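Local coordinates for protein putative HTH-type transcriptional regulator PH0061 (Pyrococcus horikoshii, PDB 2DBB) that probably binds specific DNA sequences as a transcriptional regulator of the AsnC family, through a helix-turn-helix domain, at residues K6-L18 against L33-L47. Residues are numbered along the deposited sequence; the frame is centred on the assembly and turned at random.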
loop_
_atom_site.group_PDB
_atom_site.type_symbol
_atom_site.label_atom_id
_atom_site.label_comp_id
_atom_site.label_asym_id
_atom_site.label_seq_id
_atom_site.Cartn_x
_atom_site.Cartn_y
_atom_site.Cartn_z
ATOM N N LYS B 6 17.707 7.142 -11.380
ATOM C CA LYS B 6 17.529 7.585 -12.762
ATOM C C LYS B 6 16.870 6.564 -13.682
ATOM O O LYS B 6 17.320 5.422 -13.789
ATOM C CB LYS B 6 18.871 8.016 -13.360
ATOM C CG LYS B 6 18.802 9.351 -14.097
ATOM C CD LYS B 6 18.331 10.457 -13.159
ATOM C CE LYS B 6 18.304 11.817 -13.840
ATOM N NZ LYS B 6 17.966 12.902 -12.870
ATOM N N LEU B 7 15.803 6.998 -14.349
ATOM C CA LEU B 7 15.054 6.147 -15.267
ATOM C C LEU B 7 14.432 7.001 -16.372
ATOM O O LEU B 7 13.914 8.085 -16.107
ATOM C CB LEU B 7 13.953 5.403 -14.503
ATOM C CG LEU B 7 13.116 4.384 -15.276
ATOM C CD1 LEU B 7 14.013 3.258 -15.772
ATOM C CD2 LEU B 7 12.018 3.839 -14.382
ATOM N N ASP B 8 14.491 6.503 -17.602
ATOM C CA ASP B 8 13.947 7.195 -18.773
ATOM C C ASP B 8 12.654 7.969 -18.485
ATOM O O ASP B 8 11.795 7.509 -17.731
ATOM C CB ASP B 8 13.715 6.173 -19.888
ATOM C CG ASP B 8 13.031 6.770 -21.094
ATOM O OD1 ASP B 8 13.632 7.643 -21.755
ATOM O OD2 ASP B 8 11.884 6.360 -21.376
ATOM N N ARG B 9 12.518 9.144 -19.099
ATOM C CA ARG B 9 11.348 9.996 -18.893
ATOM C C ARG B 9 10.021 9.351 -19.289
ATOM O O ARG B 9 9.006 9.542 -18.614
ATOM C CB ARG B 9 11.510 11.317 -19.650
ATOM C CG ARG B 9 10.444 12.351 -19.297
ATOM C CD ARG B 9 10.665 13.677 -20.019
ATOM N NE ARG B 9 9.752 14.719 -19.551
ATOM C CZ ARG B 9 9.735 15.200 -18.308
ATOM N NH1 ARG B 9 10.586 14.735 -17.401
ATOM N NH2 ARG B 9 8.870 16.150 -17.973
ATOM N N VAL B 10 10.022 8.604 -20.386
ATOM C CA VAL B 10 8.809 7.938 -20.843
ATOM C C VAL B 10 8.457 6.765 -19.931
ATOM O O VAL B 10 7.283 6.476 -19.709
ATOM C CB VAL B 10 8.961 7.430 -22.287
ATOM C CG1 VAL B 10 7.745 6.603 -22.684
ATOM C CG2 VAL B 10 9.126 8.617 -23.230
ATOM N N ASP B 11 9.471 6.085 -19.403
ATOM C CA ASP B 11 9.220 4.964 -18.507
ATOM C C ASP B 11 8.513 5.458 -17.247
ATOM O O ASP B 11 7.601 4.805 -16.743
ATOM C CB ASP B 11 10.524 4.263 -18.119
ATOM C CG ASP B 11 11.151 3.500 -19.276
ATOM O OD1 ASP B 11 10.449 2.688 -19.915
ATOM O OD2 ASP B 11 12.354 3.704 -19.540
ATOM N N MET B 12 8.928 6.615 -16.741
ATOM C CA MET B 12 8.311 7.158 -15.538
ATOM C C MET B 12 6.849 7.533 -15.795
ATOM O O MET B 12 5.988 7.275 -14.963
ATOM C CB MET B 12 9.086 8.379 -15.036
ATOM C CG MET B 12 8.668 8.863 -13.639
ATOM S SD MET B 12 8.947 7.671 -12.275
ATOM C CE MET B 12 7.297 7.143 -11.948
ATOM N N GLN B 13 6.569 8.131 -16.947
ATOM C CA GLN B 13 5.196 8.517 -17.276
ATOM C C GLN B 13 4.335 7.262 -17.315
ATOM O O GLN B 13 3.227 7.227 -16.784
ATOM C CB GLN B 13 5.152 9.212 -18.637
ATOM C CG GLN B 13 6.029 10.452 -18.719
ATOM C CD GLN B 13 6.053 11.061 -20.111
ATOM O OE1 GLN B 13 6.092 10.346 -21.110
ATOM N NE2 GLN B 13 6.051 12.388 -20.180
ATOM N N LEU B 14 4.882 6.229 -17.942
ATOM C CA LEU B 14 4.224 4.942 -18.081
ATOM C C LEU B 14 3.890 4.376 -16.693
ATOM O O LEU B 14 2.806 3.853 -16.465
ATOM C CB LEU B 14 5.164 4.016 -18.852
ATOM C CG LEU B 14 4.648 2.844 -19.678
ATOM C CD1 LEU B 14 3.389 3.219 -20.450
ATOM C CD2 LEU B 14 5.751 2.431 -20.634
ATOM N N VAL B 15 4.832 4.494 -15.766
ATOM C CA VAL B 15 4.625 4.014 -14.409
ATOM C C VAL B 15 3.509 4.821 -13.748
ATOM O O VAL B 15 2.614 4.264 -13.103
ATOM C CB VAL B 15 5.932 4.134 -13.593
ATOM C CG1 VAL B 15 5.635 4.069 -12.102
ATOM C CG2 VAL B 15 6.886 3.007 -13.998
ATOM N N LYS B 16 3.570 6.136 -13.915
ATOM C CA LYS B 16 2.566 7.034 -13.352
ATOM C C LYS B 16 1.168 6.671 -13.871
ATOM O O LYS B 16 0.210 6.606 -13.105
ATOM C CB LYS B 16 2.900 8.482 -13.737
ATOM C CG LYS B 16 4.123 9.077 -13.043
ATOM C CD LYS B 16 3.799 9.466 -11.603
ATOM C CE LYS B 16 4.904 10.311 -10.965
ATOM N NZ LYS B 16 6.156 9.544 -10.704
ATOM N N ILE B 17 1.064 6.429 -15.176
ATOM C CA ILE B 17 -0.213 6.085 -15.793
ATOM C C ILE B 17 -0.753 4.731 -15.334
ATOM O O ILE B 17 -1.916 4.623 -14.946
ATOM C CB ILE B 17 -0.091 6.107 -17.333
ATOM C CG1 ILE B 17 0.285 7.524 -17.790
ATOM C CG2 ILE B 17 -1.408 5.675 -17.980
ATOM C CD1 ILE B 17 0.548 7.655 -19.275
ATOM N N LEU B 18 0.092 3.707 -15.374
ATOM C CA LEU B 18 -0.298 2.362 -14.964
ATOM C C LEU B 18 -0.728 2.283 -13.510
ATOM O O LEU B 18 -1.481 1.386 -13.129
ATOM C CB LEU B 18 0.856 1.387 -15.198
ATOM C CG LEU B 18 1.168 1.115 -16.670
ATOM C CD1 LEU B 18 2.396 0.234 -16.787
ATOM C CD2 LEU B 18 -0.040 0.460 -17.320
ATOM N N LEU B 33 0.681 8.398 -25.071
ATOM C CA LEU B 33 2.079 8.822 -25.094
ATOM C C LEU B 33 2.649 9.132 -26.476
ATOM O O LEU B 33 3.856 9.343 -26.626
ATOM C CB LEU B 33 2.945 7.769 -24.386
ATOM C CG LEU B 33 2.633 7.568 -22.890
ATOM C CD1 LEU B 33 3.415 6.388 -22.340
ATOM C CD2 LEU B 33 2.974 8.838 -22.122
ATOM N N ASN B 34 1.781 9.167 -27.481
ATOM C CA ASN B 34 2.194 9.474 -28.849
ATOM C C ASN B 34 3.404 8.656 -29.303
ATOM O O ASN B 34 4.438 9.202 -29.685
ATOM C CB ASN B 34 2.495 10.972 -28.963
ATOM C CG ASN B 34 2.762 11.409 -30.389
ATOM O OD1 ASN B 34 1.971 11.141 -31.296
ATOM N ND2 ASN B 34 3.876 12.096 -30.593
ATOM N N THR B 35 3.262 7.338 -29.250
ATOM C CA THR B 35 4.314 6.425 -29.661
ATOM C C THR B 35 3.621 5.200 -30.247
ATOM O O THR B 35 2.409 5.216 -30.454
ATOM C CB THR B 35 5.206 6.018 -28.462
ATOM O OG1 THR B 35 6.205 5.087 -28.898
ATOM C CG2 THR B 35 4.374 5.388 -27.356
ATOM N N THR B 36 4.368 4.142 -30.519
ATOM C CA THR B 36 3.752 2.955 -31.090
ATOM C C THR B 36 3.439 1.927 -30.016
ATOM O O THR B 36 4.027 1.941 -28.935
ATOM C CB THR B 36 4.663 2.287 -32.127
ATOM O OG1 THR B 36 5.750 1.641 -31.455
ATOM C CG2 THR B 36 5.213 3.326 -33.097
ATOM N N ARG B 37 2.506 1.035 -30.331
ATOM C CA ARG B 37 2.107 -0.021 -29.419
ATOM C C ARG B 37 3.289 -0.951 -29.190
ATOM O O ARG B 37 3.510 -1.430 -28.077
ATOM C CB ARG B 37 0.940 -0.798 -30.021
ATOM C CG ARG B 37 0.548 -2.051 -29.267
ATOM C CD ARG B 37 -0.378 -2.877 -30.135
ATOM N NE ARG B 37 -0.141 -2.570 -31.546
ATOM C CZ ARG B 37 -0.537 -3.328 -32.564
ATOM N NH1 ARG B 37 -0.273 -2.950 -33.808
ATOM N NH2 ARG B 37 -1.179 -4.468 -32.340
ATOM N N GLN B 38 4.048 -1.204 -30.251
ATOM C CA GLN B 38 5.212 -2.076 -30.158
ATOM C C GLN B 38 6.222 -1.513 -29.157
ATOM O O GLN B 38 6.740 -2.241 -28.308
ATOM C CB GLN B 38 5.876 -2.237 -31.530
ATOM C CG GLN B 38 5.032 -2.996 -32.552
ATOM C CD GLN B 38 3.927 -2.150 -33.178
ATOM O OE1 GLN B 38 2.959 -2.685 -33.726
ATOM N NE2 GLN B 38 4.073 -0.827 -33.111
ATOM N N ARG B 39 6.497 -0.217 -29.254
ATOM C CA ARG B 39 7.443 0.413 -28.343
ATOM C C ARG B 39 6.925 0.379 -26.905
ATOM O O ARG B 39 7.702 0.224 -25.963
ATOM C CB ARG B 39 7.727 1.854 -28.780
ATOM C CG ARG B 39 8.388 1.933 -30.150
ATOM C CD ARG B 39 8.898 3.328 -30.469
ATOM N NE ARG B 39 9.529 3.376 -31.788
ATOM C CZ ARG B 39 10.215 4.417 -32.257
ATOM N NH1 ARG B 39 10.750 4.367 -33.470
ATOM N NH2 ARG B 39 10.371 5.506 -31.512
ATOM N N ILE B 40 5.613 0.519 -26.733
ATOM C CA ILE B 40 5.034 0.470 -25.398
ATOM C C ILE B 40 5.215 -0.942 -24.852
ATOM O O ILE B 40 5.527 -1.128 -23.676
ATOM C CB ILE B 40 3.526 0.817 -25.411
ATOM C CG1 ILE B 40 3.342 2.325 -25.594
ATOM C CG2 ILE B 40 2.859 0.349 -24.107
ATOM C CD1 ILE B 40 3.964 3.164 -24.495
ATOM N N ALA B 41 5.019 -1.934 -25.715
ATOM C CA ALA B 41 5.159 -3.327 -25.317
ATOM C C ALA B 41 6.567 -3.581 -24.803
ATOM O O ALA B 41 6.746 -4.134 -23.720
ATOM C CB ALA B 41 4.855 -4.241 -26.495
ATOM N N ARG B 42 7.564 -3.167 -25.580
ATOM C CA ARG B 42 8.952 -3.350 -25.187
ATOM C C ARG B 42 9.282 -2.624 -23.885
ATOM O O ARG B 42 9.965 -3.175 -23.021
ATOM C CB ARG B 42 9.891 -2.876 -26.299
ATOM C CG ARG B 42 10.298 -3.977 -27.280
ATOM C CD ARG B 42 9.966 -3.610 -28.720
ATOM N NE ARG B 42 10.434 -2.270 -29.063
ATOM C CZ ARG B 42 10.180 -1.658 -30.218
ATOM N NH1 ARG B 42 9.464 -2.267 -31.153
ATOM N NH2 ARG B 42 10.631 -0.427 -30.430
ATOM N N ARG B 43 8.799 -1.392 -23.740
ATOM C CA ARG B 43 9.064 -0.620 -22.530
ATOM C C ARG B 43 8.498 -1.303 -21.287
ATOM O O ARG B 43 9.201 -1.476 -20.295
ATOM C CB ARG B 43 8.491 0.789 -22.667
ATOM C CG ARG B 43 9.302 1.675 -23.598
ATOM C CD ARG B 43 8.664 3.040 -23.793
ATOM N NE ARG B 43 9.588 3.983 -24.416
ATOM C CZ ARG B 43 10.683 4.463 -23.829
ATOM N NH1 ARG B 43 10.998 4.093 -22.592
ATOM N NH2 ARG B 43 11.466 5.315 -24.477
ATOM N N ILE B 44 7.231 -1.696 -21.343
ATOM C CA ILE B 44 6.602 -2.366 -20.211
ATOM C C ILE B 44 7.308 -3.674 -19.905
ATOM O O ILE B 44 7.486 -4.037 -18.743
ATOM C CB ILE B 44 5.119 -2.654 -20.485
ATOM C CG1 ILE B 44 4.334 -1.345 -20.438
ATOM C CG2 ILE B 44 4.572 -3.658 -19.469
ATOM C CD1 ILE B 44 2.854 -1.520 -20.664
ATOM N N ASP B 45 7.726 -4.374 -20.948
ATOM C CA ASP B 45 8.407 -5.644 -20.765
ATOM C C ASP B 45 9.736 -5.452 -20.042
ATOM O O ASP B 45 10.092 -6.233 -19.162
ATOM C CB ASP B 45 8.638 -6.312 -22.116
ATOM C CG ASP B 45 8.576 -7.815 -22.026
ATOM O OD1 ASP B 45 9.640 -8.460 -21.904
ATOM O OD2 ASP B 45 7.447 -8.348 -22.056
ATOM N N LYS B 46 10.463 -4.403 -20.405
ATOM C CA LYS B 46 11.741 -4.123 -19.768
ATOM C C LYS B 46 11.511 -3.742 -18.305
ATOM O O LYS B 46 12.239 -4.181 -17.417
ATOM C CB LYS B 46 12.460 -2.986 -20.498
ATOM C CG LYS B 46 13.916 -2.814 -20.100
ATOM C CD LYS B 46 14.710 -4.096 -20.360
ATOM C CE LYS B 46 16.193 -3.900 -20.074
ATOM N NZ LYS B 46 16.982 -5.140 -20.320
ATOM N N LEU B 47 10.490 -2.927 -18.060
ATOM C CA LEU B 47 10.177 -2.502 -16.702
ATOM C C LEU B 47 9.895 -3.710 -15.813
ATOM O O LEU B 47 10.323 -3.750 -14.661
ATOM C CB LEU B 47 8.973 -1.551 -16.702
ATOM C CG LEU B 47 9.182 -0.210 -17.417
ATOM C CD1 LEU B 47 7.916 0.626 -17.320
ATOM C CD2 LEU B 47 10.352 0.535 -16.795
#
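R43 starts with CG anti to its carbonyl carbon (chi1 -74°) and runs extended to NE, which carries its guanidinium to the N-terminal end of helix 9-18, while D8, its CG anti to the backbone N, brings its carboxylate to meet it. R43 NH1 lies 2.7 Å from D8 OD2, the two flat groups nearly parallel, and 3.1 Å from D11 OD1, whose carboxylate is turned by 62° and sits at the guanidinium edge. Both salt bridges carry bent, weak hydrogen bonds. D8 is also the N-cap: OD2 accepts from D11 N at 3.1 Å and more weakly from V10 N, so one oxygen serves both the helix end and the arginine. V10 closes over a guanidinium face, CB 3.7 Å above its centre. Were R43 an alanine, the D8 and D11 carboxylates would probably lose their shared counter-charge, and V10 the guanidinium it packs on. The two helices cross at -82°, their axes 10.6 Å apart, as the first helix of the winged helix-turn-helix domain packs over helix 37-47, the second helix of the predicted helix-turn-helix motif and probably its DNA-recognition helix. L14 is a knob in the hole formed by I40, R43, I44 and L47: CD2 reaches R43 CB and I44, whereas CD1 meets I40 and, at 3.7 Å, L33 CD1. L33, just after helix 26-32, spreads its other methyl between I17 CD1 and Q13 OE1. At the C-terminal end of segment 33-47, L47 CD2 lies against D11 and L7, and CD1 touches V15, which also packs on L65 of the second subunit.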